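Local coordinates for tRNA-splicing ligase RtcB (Thermus thermophilus, PDB 2EPG), which probably joins RNA ends as a GTP-dependent, manganese-requiring ligase, sealing a 2',3'-cyclic phosphate or 3'-phosphate end to a 5'-hydroxyl end, at residues 180-189 / 333-344; 379-387 / 406-414. All coordinates share one frame; numbering follows the deposited sequence.

Contact 1: residues 180-189 / 333-344; sequences FIESQGRLPW and VLYDLAHNNAKF
Glu182 turns CG anti to its backbone N (chi1 177°) and stays extended beyond it, which carries the carboxylate to the backbone of Ala338, while Lys343, bent at chi3 (62°), comes from the opposite direction to meet it. The two carboxylate oxygens divide the work. Glu182 OE1 accepts from Ala338 N at 3.0 Å in a nearly straight bond that reaches the oxygen almost along its C-O direction; a water also lies 2.9 Å from Glu182 OE1. Glu182 OE2 forms a salt bridge with Lys343 NZ at 2.9 Å, the ammonium lying on the anti side and 27° out of the carboxylate plane. Together these bonds should hold the group against rotation about its last torsion. Ser183 OG also lies beside Lys343 NZ, but their modelled separation is too short to trust. Farther back, Glu182 N donates to Asp336 O at 2.8 Å, and Tyr335 CA brings its hydrogen to Phe180 O at 3.1 Å. Phe180 CB rests on Val333 CG1 at 3.8 Å. Asp336 lies alongside Ile181, its carboxylate held by Arg112 and Arg308. At the other end Trp189 presents an edge to Phe344 CE1, 4.0 Å from Trp189 CD1. The loop thus lines strand 332-347 of the RtcB fold, where Leu334 and Tyr335 opposite Leu113 form a classic beta bulge, a few residues before His339 and Asn340, predicted to bind GMP, and His339 also manganese.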
ATOM      1  N   PHE A 180      -9.616  11.781   1.189  1.00 29.85           N
ATOM      2  CA  PHE A 180      -8.279  11.409   1.641  1.00 28.61           C
ATOM      3  C   PHE A 180      -7.861   9.965   1.391  1.00 27.42           C
ATOM      4  O   PHE A 180      -7.034   9.383   2.101  1.00 26.18           O
ATOM      5  CB  PHE A 180      -8.150  11.803   3.107  1.00 29.12           C
ATOM      6  CG  PHE A 180      -8.511  13.243   3.343  1.00 31.87           C
ATOM      7  CD1 PHE A 180      -9.804  13.601   3.715  1.00 34.01           C
ATOM      8  CD2 PHE A 180      -7.586  14.251   3.085  1.00 31.69           C
ATOM      9  CE1 PHE A 180     -10.175  14.945   3.826  1.00 36.13           C
ATOM     10  CE2 PHE A 180      -7.944  15.597   3.193  1.00 33.44           C
ATOM     11  CZ  PHE A 180      -9.241  15.944   3.564  1.00 34.97           C
ATOM     12  N   ILE A 181      -8.451   9.390   0.358  1.00 25.52           N
ATOM     13  CA  ILE A 181      -8.098   8.047  -0.047  1.00 24.48           C
ATOM     14  C   ILE A 181      -7.442   8.236  -1.399  1.00 23.79           C
ATOM     15  O   ILE A 181      -7.888   9.073  -2.192  1.00 23.34           O
ATOM     16  CB  ILE A 181      -9.332   7.153  -0.258  1.00 23.73           C
ATOM     17  CG1 ILE A 181     -10.189   7.124   1.008  1.00 22.70           C
ATOM     18  CG2 ILE A 181      -8.877   5.737  -0.635  1.00 23.88           C
ATOM     19  CD1 ILE A 181     -11.512   6.382   0.811  1.00 23.80           C
ATOM     20  N   GLU A 182      -6.385   7.477  -1.655  1.00 26.19           N
ATOM     21  CA  GLU A 182      -5.705   7.516  -2.944  1.00 26.85           C
ATOM     22  C   GLU A 182      -6.787   7.203  -3.995  1.00 27.71           C
ATOM     23  O   GLU A 182      -7.580   6.272  -3.808  1.00 27.05           O
ATOM     24  CB  GLU A 182      -4.622   6.438  -2.977  1.00 27.70           C
ATOM     25  CG  GLU A 182      -3.883   6.318  -4.299  1.00 33.50           C
ATOM     26  CD  GLU A 182      -3.042   5.045  -4.398  1.00 36.74           C
ATOM     27  OE1 GLU A 182      -2.771   4.407  -3.359  1.00 35.59           O
ATOM     28  OE2 GLU A 182      -2.653   4.676  -5.530  1.00 42.98           O
ATOM     29  N   SER A 183      -6.808   7.971  -5.085  1.00 27.26           N
ATOM     30  CA  SER A 183      -7.783   7.800  -6.174  1.00 27.87           C
ATOM     31  C   SER A 183      -9.207   7.828  -5.659  1.00 29.58           C
ATOM     32  O   SER A 183     -10.095   7.234  -6.265  1.00 28.75           O
ATOM     33  CB  SER A 183      -7.557   6.470  -6.891  1.00 29.94           C
ATOM     34  OG  SER A 183      -6.330   6.481  -7.591  1.00 29.71           O
ATOM     35  N   GLN A 184      -9.412   8.522  -4.540  1.00 28.52           N
ATOM     36  CA  GLN A 184     -10.712   8.613  -3.904  1.00 31.19           C
ATOM     37  C   GLN A 184     -11.306   7.227  -3.616  1.00 30.40           C
ATOM     38  O   GLN A 184     -12.526   7.057  -3.567  1.00 30.49           O
ATOM     39  CB  GLN A 184     -11.672   9.477  -4.751  1.00 34.15           C
ATOM     40  CG  GLN A 184     -11.287  10.970  -4.763  1.00 41.01           C
ATOM     41  CD  GLN A 184     -12.496  11.921  -4.664  1.00 47.88           C
ATOM     42  OE1 GLN A 184     -13.330  12.011  -5.583  1.00 50.47           O
ATOM     43  NE2 GLN A 184     -12.595  12.629  -3.537  1.00 50.15           N
ATOM     44  N   GLY A 185     -10.427   6.243  -3.417  1.00 29.51           N
ATOM     45  CA  GLY A 185     -10.865   4.893  -3.111  1.00 27.14           C
ATOM     46  C   GLY A 185     -11.572   4.184  -4.248  1.00 26.92           C
ATOM     47  O   GLY A 185     -12.382   3.300  -4.003  1.00 25.34           O
ATOM     48  N   ARG A 186     -11.253   4.553  -5.488  1.00 27.00           N
ATOM     49  CA  ARG A 186     -11.882   3.950  -6.661  1.00 27.63           C
ATOM     50  C   ARG A 186     -10.973   3.882  -7.865  1.00 28.66           C
ATOM     51  O   ARG A 186     -10.592   4.924  -8.403  1.00 28.32           O
ATOM     52  CB  ARG A 186     -13.121   4.757  -7.077  1.00 29.64           C
ATOM     53  CG  ARG A 186     -13.858   4.246  -8.322  1.00 33.05           C
ATOM     54  CD  ARG A 186     -15.024   5.185  -8.680  1.00 37.32           C
ATOM     55  NE  ARG A 186     -15.863   4.724  -9.794  1.00 40.47           N
ATOM     56  CZ  ARG A 186     -15.590   4.906 -11.087  1.00 41.28           C
ATOM     57  NH1 ARG A 186     -16.428   4.440 -12.011  1.00 42.40           N
ATOM     58  NH2 ARG A 186     -14.498   5.558 -11.459  1.00 39.68           N
ATOM     59  N   LEU A 187     -10.599   2.676  -8.289  1.00 27.91           N
ATOM     60  CA  LEU A 187      -9.804   2.579  -9.505  1.00 29.11           C
ATOM     61  C   LEU A 187     -10.884   2.615 -10.583  1.00 31.53           C
ATOM     62  O   LEU A 187     -11.903   1.932 -10.472  1.00 31.06           O
ATOM     63  CB  LEU A 187      -8.993   1.287  -9.564  1.00 27.22           C
ATOM     64  CG  LEU A 187      -7.549   1.503  -9.100  1.00 28.58           C
ATOM     65  CD1 LEU A 187      -7.547   1.898  -7.629  1.00 29.06           C
ATOM     66  CD2 LEU A 187      -6.735   0.238  -9.319  1.00 27.94           C
ATOM     67  N   PRO A 188     -10.684   3.430 -11.628  1.00 33.20           N
ATOM     68  CA  PRO A 188     -11.649   3.578 -12.723  1.00 37.13           C
ATOM     69  C   PRO A 188     -11.986   2.402 -13.628  1.00 39.43           C
ATOM     70  O   PRO A 188     -13.042   2.406 -14.247  1.00 41.85           O
ATOM     71  CB  PRO A 188     -11.076   4.743 -13.523  1.00 37.33           C
ATOM     72  CG  PRO A 188      -9.582   4.547 -13.336  1.00 37.46           C
ATOM     73  CD  PRO A 188      -9.498   4.276 -11.854  1.00 33.01           C
ATOM     74  N   TRP A 189     -11.135   1.393 -13.721  1.00 42.19           N
ATOM     75  CA  TRP A 189     -11.451   0.313 -14.650  1.00 46.59           C
ATOM     76  C   TRP A 189     -12.143  -0.939 -14.110  1.00 45.82           C
ATOM     77  O   TRP A 189     -12.457  -1.856 -14.876  1.00 46.35           O
ATOM     78  CB  TRP A 189     -10.179  -0.068 -15.414  1.00 52.80           C
ATOM     79  CG  TRP A 189      -9.654   1.052 -16.284  1.00 58.91           C
ATOM     80  CD1 TRP A 189      -8.352   1.273 -16.640  1.00 61.57           C
ATOM     81  CD2 TRP A 189     -10.422   2.093 -16.914  1.00 61.39           C
ATOM     82  NE1 TRP A 189      -8.259   2.385 -17.444  1.00 63.47           N
ATOM     83  CE2 TRP A 189      -9.516   2.907 -17.629  1.00 63.61           C
ATOM     84  CE3 TRP A 189     -11.786   2.418 -16.941  1.00 62.52           C
ATOM     85  CZ2 TRP A 189      -9.931   4.025 -18.367  1.00 64.85           C
ATOM     86  CZ3 TRP A 189     -12.197   3.531 -17.674  1.00 63.55           C
ATOM     87  CH2 TRP A 189     -11.271   4.320 -18.373  1.00 64.57           C
ATOM     88  N   VAL A 333      -9.893  10.705   8.426  1.00 26.29           N
ATOM     89  CA  VAL A 333      -8.957   9.985   7.589  1.00 24.87           C
ATOM     90  C   VAL A 333      -7.838  10.971   7.215  1.00 26.83           C
ATOM     91  O   VAL A 333      -8.090  11.984   6.557  1.00 26.08           O
ATOM     92  CB  VAL A 333      -9.636   9.482   6.296  1.00 24.69           C
ATOM     93  CG1 VAL A 333      -8.608   8.822   5.390  1.00 23.57           C
ATOM     94  CG2 VAL A 333     -10.774   8.476   6.655  1.00 20.91           C
ATOM     95  N   LEU A 334      -6.619  10.702   7.673  1.00 24.09           N
ATOM     96  CA  LEU A 334      -5.485  11.550   7.329  1.00 22.98           C
ATOM     97  C   LEU A 334      -5.170  11.167   5.885  1.00 23.62           C
ATOM     98  O   LEU A 334      -5.112  12.023   4.995  1.00 24.84           O
ATOM     99  CB  LEU A 334      -4.312  11.260   8.267  1.00 21.56           C
ATOM    100  CG  LEU A 334      -3.109  12.202   8.144  1.00 21.88           C
ATOM    101  CD1 LEU A 334      -2.356  12.222   9.464  1.00 21.15           C
ATOM    102  CD2 LEU A 334      -2.212  11.756   6.983  1.00 20.19           C
ATOM    103  N   TYR A 335      -4.974   9.873   5.651  1.00 22.58           N
ATOM    104  CA  TYR A 335      -4.767   9.374   4.286  1.00 23.05           C
ATOM    105  C   TYR A 335      -4.985   7.860   4.240  1.00 23.14           C
ATOM    106  O   TYR A 335      -5.058   7.199   5.276  1.00 24.06           O
ATOM    107  CB  TYR A 335      -3.356   9.698   3.756  1.00 18.49           C
ATOM    108  CG  TYR A 335      -3.336   9.797   2.252  1.00 19.04           C
ATOM    109  CD1 TYR A 335      -4.164  10.705   1.592  1.00 17.42           C
ATOM    110  CD2 TYR A 335      -2.513   8.987   1.480  1.00 19.44           C
ATOM    111  CE1 TYR A 335      -4.168  10.790   0.198  1.00 18.64           C
ATOM    112  CE2 TYR A 335      -2.513   9.082   0.095  1.00 20.92           C
ATOM    113  CZ  TYR A 335      -3.347   9.986  -0.534  1.00 18.17           C
ATOM    114  OH  TYR A 335      -3.355  10.083  -1.908  1.00 20.15           O
ATOM    115  N   ASP A 336      -5.087   7.322   3.033  1.00 24.21           N
ATOM    116  CA  ASP A 336      -5.259   5.889   2.825  1.00 24.65           C
ATOM    117  C   ASP A 336      -4.633   5.581   1.461  1.00 24.44           C
ATOM    118  O   ASP A 336      -5.005   6.189   0.454  1.00 24.84           O
ATOM    119  CB  ASP A 336      -6.761   5.541   2.869  1.00 24.31           C
ATOM    120  CG  ASP A 336      -7.052   4.069   2.546  1.00 25.37           C
ATOM    121  OD1 ASP A 336      -7.861   3.455   3.274  1.00 22.92           O
ATOM    122  OD2 ASP A 336      -6.501   3.529   1.559  1.00 23.47           O
ATOM    123  N   LEU A 337      -3.667   4.663   1.427  1.00 23.76           N
ATOM    124  CA  LEU A 337      -3.010   4.317   0.175  1.00 25.55           C
ATOM    125  C   LEU A 337      -2.597   2.854   0.087  1.00 26.64           C
ATOM    126  O   LEU A 337      -2.407   2.175   1.090  1.00 26.82           O
ATOM    127  CB  LEU A 337      -1.769   5.200  -0.061  1.00 25.18           C
ATOM    128  CG  LEU A 337      -0.452   4.814   0.639  1.00 25.55           C
ATOM    129  CD1 LEU A 337       0.666   5.792   0.241  1.00 22.43           C
ATOM    130  CD2 LEU A 337      -0.654   4.823   2.156  1.00 20.33           C
ATOM    131  N   ALA A 338      -2.464   2.385  -1.147  1.00 28.66           N
ATOM    132  CA  ALA A 338      -2.088   1.014  -1.440  1.00 29.12           C
ATOM    133  C   ALA A 338      -0.587   0.785  -1.363  1.00 30.51           C
ATOM    134  O   ALA A 338       0.193   1.711  -1.561  1.00 31.57           O
ATOM    135  CB  ALA A 338      -2.580   0.647  -2.843  1.00 28.99           C
ATOM    136  N   HIS A 339      -0.203  -0.461  -1.085  1.00 32.40           N
ATOM    137  CA  HIS A 339       1.197  -0.876  -1.025  1.00 34.13           C
ATOM    138  C   HIS A 339       1.453  -1.877  -2.162  1.00 33.27           C
ATOM    139  O   HIS A 339       2.600  -2.179  -2.476  1.00 33.60           O
ATOM    140  CB  HIS A 339       1.529  -1.503   0.344  1.00 38.31           C
ATOM    141  CG  HIS A 339       1.776  -0.492   1.426  1.00 45.21           C
ATOM    142  ND1 HIS A 339       2.691  -0.696   2.441  1.00 48.87           N
ATOM    143  CD2 HIS A 339       1.279   0.755   1.615  1.00 46.50           C
ATOM    144  CE1 HIS A 339       2.752   0.385   3.201  1.00 47.84           C
ATOM    145  NE2 HIS A 339       1.907   1.281   2.720  1.00 47.42           N
ATOM    146  N   ASN A 340       0.376  -2.404  -2.758  1.00 31.50           N
ATOM    147  CA  ASN A 340       0.471  -3.333  -3.898  1.00 30.28           C
ATOM    148  C   ASN A 340      -0.585  -2.886  -4.899  1.00 31.04           C
ATOM    149  O   ASN A 340      -1.775  -2.915  -4.585  1.00 32.20           O
ATOM    150  CB  ASN A 340       0.154  -4.794  -3.519  1.00 31.34           C
ATOM    151  CG  ASN A 340       1.190  -5.417  -2.600  1.00 30.78           C
ATOM    152  OD1 ASN A 340       2.389  -5.260  -2.794  1.00 31.49           O
ATOM    153  ND2 ASN A 340       0.721  -6.153  -1.607  1.00 33.39           N
ATOM    154  N   ASN A 341      -0.170  -2.469  -6.092  1.00 29.79           N
ATOM    155  CA  ASN A 341      -1.137  -2.043  -7.087  1.00 30.55           C
ATOM    156  C   ASN A 341      -0.491  -1.614  -8.396  1.00 30.04           C
ATOM    157  O   ASN A 341       0.670  -1.248  -8.421  1.00 31.43           O
ATOM    158  CB  ASN A 341      -1.940  -0.868  -6.538  1.00 33.50           C
ATOM    159  CG  ASN A 341      -3.413  -0.983  -6.840  1.00 38.29           C
ATOM    160  OD1 ASN A 341      -4.203  -0.103  -6.488  1.00 41.84           O
ATOM    161  ND2 ASN A 341      -3.799  -2.072  -7.494  1.00 39.33           N
ATOM    162  N   ALA A 342      -1.245  -1.682  -9.487  1.00 30.15           N
ATOM    163  CA  ALA A 342      -0.755  -1.214 -10.779  1.00 29.40           C
ATOM    164  C   ALA A 342      -1.783  -0.156 -11.146  1.00 31.71           C
ATOM    165  O   ALA A 342      -2.988  -0.392 -11.048  1.00 31.37           O
ATOM    166  CB  ALA A 342      -0.746  -2.327 -11.810  1.00 29.92           C
ATOM    167  N   LYS A 343      -1.311   1.014 -11.551  1.00 30.88           N
ATOM    168  CA  LYS A 343      -2.211   2.104 -11.876  1.00 30.49           C
ATOM    169  C   LYS A 343      -1.737   2.864 -13.083  1.00 29.36           C
ATOM    170  O   LYS A 343      -0.527   2.982 -13.315  1.00 26.85           O
ATOM    171  CB  LYS A 343      -2.285   3.076 -10.701  1.00 34.38           C
ATOM    172  CG  LYS A 343      -2.547   2.389  -9.368  1.00 38.28           C
ATOM    173  CD  LYS A 343      -2.918   3.390  -8.322  1.00 40.21           C
ATOM    174  CE  LYS A 343      -4.199   4.114  -8.686  1.00 37.95           C
ATOM    175  NZ  LYS A 343      -4.306   5.289  -7.791  1.00 37.74           N
ATOM    176  N   PHE A 344      -2.683   3.380 -13.857  1.00 26.80           N
ATOM    177  CA  PHE A 344      -2.311   4.171 -15.012  1.00 28.00           C
ATOM    178  C   PHE A 344      -2.058   5.581 -14.498  1.00 28.42           C
ATOM    179  O   PHE A 344      -2.910   6.173 -13.845  1.00 25.52           O
ATOM    180  CB  PHE A 344      -3.419   4.180 -16.066  1.00 27.36           C
ATOM    181  CG  PHE A 344      -3.495   2.903 -16.866  1.00 29.79           C
ATOM    182  CD1 PHE A 344      -4.371   1.885 -16.501  1.00 28.30           C
ATOM    183  CD2 PHE A 344      -2.672   2.717 -17.974  1.00 26.00           C
ATOM    184  CE1 PHE A 344      -4.425   0.692 -17.243  1.00 30.33           C
ATOM    185  CE2 PHE A 344      -2.717   1.539 -18.716  1.00 28.43           C
ATOM    186  CZ  PHE A 344      -3.596   0.524 -18.353  1.00 27.33           C
TER
HETATM  187  O   HOH W   1       0.052   3.571  -3.188  1.00 29.01           O

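Contact 2: residues 379-387 / 406-414; sequences QPVLVPGDM and GSSCHGAGR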
ATOM      1  N   GLN A 379       1.970  14.429  -0.909  1.00 26.83           N
ATOM      2  CA  GLN A 379       1.077  13.357  -0.487  1.00 24.97           C
ATOM      3  C   GLN A 379       1.605  12.624   0.740  1.00 24.92           C
ATOM      4  O   GLN A 379       2.797  12.367   0.853  1.00 25.20           O
ATOM      5  CB  GLN A 379       0.943  12.335  -1.625  1.00 25.90           C
ATOM      6  CG  GLN A 379       0.018  11.130  -1.326  1.00 24.69           C
ATOM      7  CD  GLN A 379       0.389   9.943  -2.172  1.00 24.30           C
ATOM      8  OE1 GLN A 379       0.218   9.949  -3.395  1.00 21.76           O
ATOM      9  NE2 GLN A 379       0.936   8.927  -1.536  1.00 24.68           N
ATOM     10  N   PRO A 380       0.717  12.272   1.680  1.00 24.78           N
ATOM     11  CA  PRO A 380       1.196  11.545   2.860  1.00 23.21           C
ATOM     12  C   PRO A 380       1.638  10.139   2.402  1.00 25.36           C
ATOM     13  O   PRO A 380       1.056   9.563   1.475  1.00 23.86           O
ATOM     14  CB  PRO A 380      -0.049  11.461   3.761  1.00 22.58           C
ATOM     15  CG  PRO A 380      -0.894  12.643   3.332  1.00 23.20           C
ATOM     16  CD  PRO A 380      -0.695  12.679   1.829  1.00 22.89           C
ATOM     17  N   VAL A 381       2.669   9.597   3.041  1.00 25.31           N
ATOM     18  CA  VAL A 381       3.151   8.260   2.727  1.00 24.31           C
ATOM     19  C   VAL A 381       3.137   7.567   4.072  1.00 25.63           C
ATOM     20  O   VAL A 381       3.829   7.990   5.007  1.00 24.42           O
ATOM     21  CB  VAL A 381       4.590   8.272   2.171  1.00 22.84           C
ATOM     22  CG1 VAL A 381       5.111   6.832   2.037  1.00 21.94           C
ATOM     23  CG2 VAL A 381       4.618   8.963   0.817  1.00 24.48           C
ATOM     24  N   LEU A 382       2.344   6.506   4.166  1.00 26.11           N
ATOM     25  CA  LEU A 382       2.181   5.776   5.420  1.00 25.45           C
ATOM     26  C   LEU A 382       3.076   4.554   5.412  1.00 28.19           C
ATOM     27  O   LEU A 382       2.926   3.661   4.580  1.00 27.68           O
ATOM     28  CB  LEU A 382       0.706   5.374   5.585  1.00 21.83           C
ATOM     29  CG  LEU A 382      -0.269   6.542   5.345  1.00 22.76           C
ATOM     30  CD1 LEU A 382      -1.729   6.084   5.456  1.00 17.86           C
ATOM     31  CD2 LEU A 382       0.033   7.655   6.346  1.00 22.49           C
ATOM     32  N   VAL A 383       4.021   4.527   6.341  1.00 28.06           N
ATOM     33  CA  VAL A 383       4.972   3.435   6.439  1.00 29.19           C
ATOM     34  C   VAL A 383       4.759   2.692   7.750  1.00 30.71           C
ATOM     35  O   VAL A 383       5.291   3.070   8.794  1.00 33.08           O
ATOM     36  CB  VAL A 383       6.421   3.980   6.360  1.00 31.70           C
ATOM     37  CG1 VAL A 383       7.428   2.860   6.520  1.00 32.56           C
ATOM     38  CG2 VAL A 383       6.634   4.662   5.024  1.00 29.85           C
ATOM     39  N   PRO A 384       3.968   1.615   7.712  1.00 31.80           N
ATOM     40  CA  PRO A 384       3.717   0.853   8.931  1.00 35.05           C
ATOM     41  C   PRO A 384       4.943  -0.013   9.239  1.00 38.39           C
ATOM     42  O   PRO A 384       5.658  -0.446   8.328  1.00 40.09           O
ATOM     43  CB  PRO A 384       2.505   0.020   8.544  1.00 34.05           C
ATOM     44  CG  PRO A 384       2.832  -0.346   7.114  1.00 32.79           C
ATOM     45  CD  PRO A 384       3.353   0.961   6.540  1.00 30.14           C
ATOM     46  N   GLY A 385       5.220  -0.231  10.514  1.00 41.44           N
ATOM     47  CA  GLY A 385       6.334  -1.094  10.856  1.00 43.06           C
ATOM     48  C   GLY A 385       5.690  -2.444  11.088  1.00 44.65           C
ATOM     49  O   GLY A 385       4.567  -2.684  10.630  1.00 44.71           O
ATOM     50  N   ASP A 386       6.370  -3.345  11.776  1.00 49.33           N
ATOM     51  CA  ASP A 386       5.744  -4.626  12.067  1.00 53.61           C
ATOM     52  C   ASP A 386       4.814  -4.317  13.226  1.00 54.77           C
ATOM     53  O   ASP A 386       4.826  -3.200  13.751  1.00 53.72           O
ATOM     54  CB  ASP A 386       6.787  -5.651  12.492  1.00 56.25           C
ATOM     55  CG  ASP A 386       7.927  -5.736  11.513  1.00 60.20           C
ATOM     56  OD1 ASP A 386       8.654  -4.722  11.374  1.00 61.85           O
ATOM     57  OD2 ASP A 386       8.090  -6.800  10.876  1.00 61.66           O
HETATM   58  N   MSE A 387       3.996  -5.280  13.622  1.00 57.26           N
HETATM   59  CA  MSE A 387       3.095  -5.040  14.739  1.00 60.45           C
HETATM   60  C   MSE A 387       3.908  -4.693  15.979  1.00 59.00           C
HETATM   61  O   MSE A 387       4.951  -5.299  16.246  1.00 58.03           O
HETATM   62  CB  MSE A 387       2.257  -6.277  15.022  1.00 65.54           C
HETATM   63  CG  MSE A 387       1.469  -6.761  13.837  1.00 72.86           C
HETATM   64 SE   MSE A 387       0.569  -8.386  14.307  1.00 84.13          SE
HETATM   65  CE  MSE A 387      -1.116  -7.637  14.821  1.00 81.13           C
ATOM     66  N   GLY A 406       7.261   8.979  -9.129  1.00 25.52           N
ATOM     67  CA  GLY A 406       6.518   9.447  -7.973  1.00 26.30           C
ATOM     68  C   GLY A 406       6.192   8.325  -7.002  1.00 26.25           C
ATOM     69  O   GLY A 406       5.039   8.174  -6.600  1.00 25.48           O
ATOM     70  N   SER A 407       7.211   7.549  -6.626  1.00 25.45           N
ATOM     71  CA  SER A 407       7.051   6.410  -5.732  1.00 24.97           C
ATOM     72  C   SER A 407       7.954   6.466  -4.500  1.00 26.35           C
ATOM     73  O   SER A 407       9.027   7.054  -4.536  1.00 27.56           O
ATOM     74  CB  SER A 407       7.368   5.123  -6.489  1.00 24.15           C
ATOM     75  OG  SER A 407       6.531   4.984  -7.622  1.00 27.16           O
ATOM     76  N   SER A 408       7.518   5.838  -3.414  1.00 24.39           N
ATOM     77  CA  SER A 408       8.327   5.791  -2.224  1.00 25.26           C
ATOM     78  C   SER A 408       8.267   4.405  -1.583  1.00 26.68           C
ATOM     79  O   SER A 408       7.792   3.450  -2.196  1.00 27.56           O
ATOM     80  CB  SER A 408       7.900   6.879  -1.238  1.00 23.32           C
ATOM     81  OG  SER A 408       8.920   7.074  -0.274  1.00 26.23           O
ATOM     82  N   CYS A 409       8.738   4.283  -0.351  1.00 27.65           N
ATOM     83  CA  CYS A 409       8.762   2.974   0.292  1.00 30.65           C
ATOM     84  C   CYS A 409       7.456   2.656   0.998  1.00 31.67           C
ATOM     85  O   CYS A 409       6.593   3.521   1.169  1.00 31.68           O
ATOM     86  CB  CYS A 409       9.907   2.906   1.303  1.00 30.45           C
ATOM     87  SG  CYS A 409       9.561   3.868   2.803  1.00 34.80           S
ATOM     88  N   HIS A 410       7.312   1.408   1.416  1.00 33.78           N
ATOM     89  CA  HIS A 410       6.102   1.025   2.120  1.00 40.10           C
ATOM     90  C   HIS A 410       6.416   0.452   3.500  1.00 41.28           C
ATOM     91  O   HIS A 410       5.597   0.520   4.399  1.00 42.75           O
ATOM     92  CB  HIS A 410       5.324  -0.002   1.303  1.00 41.97           C
ATOM     93  CG  HIS A 410       5.691  -1.416   1.611  1.00 44.60           C
ATOM     94  ND1 HIS A 410       4.822  -2.286   2.235  1.00 47.11           N
ATOM     95  CD2 HIS A 410       6.830  -2.115   1.384  1.00 47.05           C
ATOM     96  CE1 HIS A 410       5.410  -3.462   2.376  1.00 47.96           C
ATOM     97  NE2 HIS A 410       6.629  -3.386   1.868  1.00 48.38           N
ATOM     98  N   GLY A 411       7.601  -0.122   3.665  1.00 44.17           N
ATOM     99  CA  GLY A 411       7.950  -0.704   4.951  1.00 48.55           C
ATOM    100  C   GLY A 411       9.068   0.003   5.689  1.00 51.29           C
ATOM    101  O   GLY A 411       9.839   0.758   5.094  1.00 51.19           O
ATOM    102  N   ALA A 412       9.161  -0.252   6.991  1.00 54.95           N
ATOM    103  CA  ALA A 412      10.186   0.364   7.831  1.00 58.69           C
ATOM    104  C   ALA A 412      11.287  -0.615   8.250  1.00 61.59           C
ATOM    105  O   ALA A 412      12.399  -0.205   8.592  1.00 61.62           O
ATOM    106  CB  ALA A 412       9.535   0.978   9.077  1.00 57.60           C
ATOM    107  N   GLY A 413      10.982  -1.908   8.216  1.00 64.78           N
ATOM    108  CA  GLY A 413      11.969  -2.892   8.623  1.00 68.50           C
ATOM    109  C   GLY A 413      12.332  -3.930   7.582  1.00 71.64           C
ATOM    110  O   GLY A 413      12.377  -3.637   6.387  1.00 71.32           O
ATOM    111  N   ARG A 414      12.582  -5.155   8.051  1.00 74.24           N
ATOM    112  CA  ARG A 414      12.970  -6.271   7.187  1.00 75.52           C
ATOM    113  C   ARG A 414      12.176  -7.544   7.475  1.00 75.61           C
ATOM    114  O   ARG A 414      12.632  -8.650   7.180  1.00 75.35           O
ATOM    115  CB  ARG A 414      14.463  -6.550   7.364  1.00 76.31           C
ATOM    116  CG  ARG A 414      15.349  -5.409   6.899  1.00 77.67           C
ATOM    117  CD  ARG A 414      15.304  -5.289   5.392  1.00 78.47           C
ATOM    118  NE  ARG A 414      16.218  -4.269   4.898  1.00 78.85           N
ATOM    119  CZ  ARG A 414      16.659  -4.206   3.646  1.00 79.57           C
ATOM    120  NH1 ARG A 414      17.487  -3.238   3.291  1.00 79.98           N
ATOM    121  NH2 ARG A 414      16.282  -5.114   2.750  1.00 78.83           N
TER
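Cys409 O accepts a hydrogen bond from Thr360 OG1 and has Val381 CG1 of the facing segment against it, 3.7 Å from Cys409 O. No hydrogen bond joins residues 379-387 to 406-414, although their touching parts run only 21° apart; the contact is made by apolar packing, partly side chain on side chain and partly side chain on backbone. Val383 does most of this with two methyl branches. Val383 CG1, anti to the backbone N (chi1 178°), presses on the peptide after Gly411, 3.4 Å from Gly411 C, and touches Ala412 CB at 3.8 Å; Val383 CG2 instead meets Cys409 SG, also at 3.8 Å. With both methyl branches of Val383 gone, as in an alanine here, Cys409 SG would probably lose its apolar neighbour and a gap would open beside the Gly411 peptide and Ala412 CB. Next along, Pro384 CD packs 3.1 Å from His410 O, and Gly385 CA faces Ala412 CB at 4.2 Å. Pro384 to Met387 and His410 to Gly413 are both predicted to bind GMP, with His410 the predicted site of the GMP-histidine intermediate, so this packing brings two segments of the predicted GMP site together. Around it, Val381 and Val383 also lean on Leu394 of strand 391-395, Tyr392 of that strand touches Ala412, and helix 462-470 packs Val463 and Val467 against Cys409.

How the contacts relate
Both contacts are largely buried, each centred about 8 Å from the centre of the chain, but they differ in chemistry. Contact 1 fastens a loop to strand 332-347 with charge and backbone hydrogen bonds, and reaches the surface at Trp189. Contact 2 has apolar packing and no hydrogen bonds across it, and its partly exposed end belongs to the predicted GMP site. Their centres lie about 15 Å apart, yet they meet at His339: its ND1 is 2.7 Å from His410 ND1 and its NE2 3.2 Å from Leu382 O, both probable hydrogen bonds. Leu382 CD1 also packs 3.5 Å from Tyr335 O, so strand 332-347, held by 180-189, borders both contacts.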